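Long-range contact in heparin-binding protein (Homo sapiens, PDB 1FY3), which binds heparin, kills many Gram-negative bacteria, probably through affinity for their lipopolysaccharide, and attracts monocytes and fibroblasts as a neutrophil granule protein: residues T106-P111 and G183-V188. The protein carries 1 engineered substitution. Numbering follows the deposited sequence.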
loop_
_atom_site.group_PDB
_atom_site.type_symbol
_atom_site.label_atom_id
_atom_site.label_comp_id
_atom_site.label_asym_id
_atom_site.label_seq_id
_atom_site.Cartn_x
_atom_site.Cartn_y
_atom_site.Cartn_z
ATOM N N THR A 106 -6.071 -1.024 -12.449
ATOM C CA THR A 106 -7.069 0.017 -12.171
ATOM C C THR A 106 -6.594 0.988 -11.082
ATOM O O THR A 106 -5.683 0.694 -10.307
ATOM C CB THR A 106 -8.413 -0.581 -11.717
ATOM O OG1 THR A 106 -8.222 -1.039 -10.406
ATOM C CG2 THR A 106 -8.794 -1.758 -12.584
ATOM N N ILE A 107 -7.240 2.146 -11.027
ATOM C CA ILE A 107 -6.900 3.163 -10.056
ATOM C C ILE A 107 -7.715 2.999 -8.787
ATOM O O ILE A 107 -8.913 2.749 -8.835
ATOM C CB ILE A 107 -7.194 4.533 -10.642
ATOM C CG1 ILE A 107 -6.189 4.828 -11.753
ATOM C CG2 ILE A 107 -7.156 5.589 -9.522
ATOM C CD1 ILE A 107 -6.548 6.075 -12.584
ATOM N N LEU A 108 -7.079 3.169 -7.632
ATOM C CA LEU A 108 -7.785 3.077 -6.364
ATOM C C LEU A 108 -8.132 4.490 -5.911
ATOM O O LEU A 108 -7.269 5.340 -5.757
ATOM C CB LEU A 108 -6.875 2.429 -5.313
ATOM C CG LEU A 108 -7.469 2.282 -3.912
ATOM C CD1 LEU A 108 -8.666 1.341 -3.927
ATOM C CD2 LEU A 108 -6.393 1.715 -2.989
ATOM N N PRO A 109 -9.398 4.758 -5.732
ATOM C CA PRO A 109 -9.873 6.063 -5.328
ATOM C C PRO A 109 -9.445 6.414 -3.909
ATOM O O PRO A 109 -9.268 5.541 -3.072
ATOM C CB PRO A 109 -11.399 5.995 -5.357
ATOM C CG PRO A 109 -11.771 4.585 -5.795
ATOM C CD PRO A 109 -10.489 3.829 -6.091
ATOM N N LEU A 110 -9.333 7.707 -3.636
ATOM C CA LEU A 110 -8.919 8.183 -2.321
ATOM C C LEU A 110 -10.025 8.885 -1.564
ATOM O O LEU A 110 -10.977 9.392 -2.136
ATOM C CB LEU A 110 -7.788 9.238 -2.460
ATOM C CG LEU A 110 -6.580 8.820 -3.284
ATOM C CD1 LEU A 110 -5.852 10.078 -3.748
ATOM C CD2 LEU A 110 -5.643 7.933 -2.457
ATOM N N PRO A 111 -9.839 8.968 -0.259
ATOM C CA PRO A 111 -10.787 9.684 0.565
ATOM C C PRO A 111 -10.552 11.191 0.391
ATOM O O PRO A 111 -9.447 11.632 0.044
ATOM C CB PRO A 111 -10.424 9.325 2.025
ATOM C CG PRO A 111 -9.032 8.726 2.008
ATOM C CD PRO A 111 -8.793 8.296 0.563
ATOM N N GLY A 183 -14.348 0.917 -0.125
ATOM C CA GLY A 183 -13.845 1.163 -1.463
ATOM C C GLY A 183 -12.731 2.201 -1.622
ATOM O O GLY A 183 -12.276 2.404 -2.744
ATOM N N LEU A 184 -12.278 2.850 -0.540
ATOM C CA LEU A 184 -11.243 3.874 -0.659
ATOM C C LEU A 184 -9.933 3.489 0.021
ATOM O O LEU A 184 -9.902 2.684 0.959
ATOM C CB LEU A 184 -11.755 5.118 0.095
ATOM C CG LEU A 184 -12.640 6.073 -0.690
ATOM C CD1 LEU A 184 -13.108 5.540 -2.034
ATOM C CD2 LEU A 184 -13.756 6.726 0.142
ATOM N N ALA A 185 -8.845 4.115 -0.424
ATOM C CA ALA A 185 -7.547 3.889 0.170
ATOM C C ALA A 185 -7.434 4.787 1.396
ATOM O O ALA A 185 -6.990 5.954 1.287
ATOM C CB ALA A 185 -6.424 4.183 -0.814
ATOM N N HIS A 186 -7.882 4.260 2.539
ATOM C CA HIS A 186 -7.841 5.010 3.788
ATOM C C HIS A 186 -6.489 4.960 4.486
ATOM O O HIS A 186 -6.192 5.781 5.351
ATOM C CB HIS A 186 -8.968 4.571 4.723
ATOM C CG HIS A 186 -10.234 5.315 4.460
ATOM N ND1 HIS A 186 -10.420 6.591 4.933
ATOM C CD2 HIS A 186 -11.359 4.953 3.771
ATOM C CE1 HIS A 186 -11.631 6.984 4.539
ATOM N NE2 HIS A 186 -12.227 6.020 3.852
ATOM N N GLY A 187 -5.652 3.990 4.120
ATOM C CA GLY A 187 -4.351 3.842 4.732
ATOM C C GLY A 187 -3.292 3.270 3.793
ATOM O O GLY A 187 -3.584 2.707 2.737
ATOM N N VAL A 188 -2.047 3.457 4.239
ATOM C CA VAL A 188 -0.843 2.970 3.615
ATOM C C VAL A 188 -0.080 2.206 4.697
ATOM O O VAL A 188 0.305 2.781 5.726
ATOM C CB VAL A 188 0.005 4.102 3.058
ATOM C CG1 VAL A 188 1.311 3.541 2.529
ATOM C CG2 VAL A 188 -0.763 4.796 1.917
#
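Pro109 and Ala185 join the linker between the two beta-barrels of this trypsin-like fold to the start of strand 184-192 in the second barrel. The one hydrogen bond across the contact runs from Ala185 N to Pro109 O (3.0 Å, 162° at the hydrogen), and Leu184 CA adds a CH···O approach to the same oxygen. Beside it, the extended first torsion of Leu108 (chi1 179°) swings the branch toward strand 184-192, and the second torsion sets CD2 against Ala185 CB at a tight 3.3 Å; Leu110 CD2 reaches that methyl more loosely. Toward the surface, the Leu184 side chain crosses the Pro109 ring at about a right angle, CD1 lying 3.8 Å from Pro109 CB. Pro111 slides along His186, setting CG over one imidazole face, off-centre, in a CH-pi contact 4.2 Å from the ring centroid. In the next shell, Met37 of strand 35-38 touches both Leu110 and Ala185, Leu108 also touches Pro178 and Val180 of strand 178-181, and Arg210 NH1 donates a hydrogen bond to Pro111 O. Ala185 centres an inverse gamma turn, and His186 and Gly187, both facing Leu179, form a classic beta bulge, so the strand starts irregularly. Ala185 O, buried with no hydrogen-bonding partner, lies 3.0 Å from Pro111 CD.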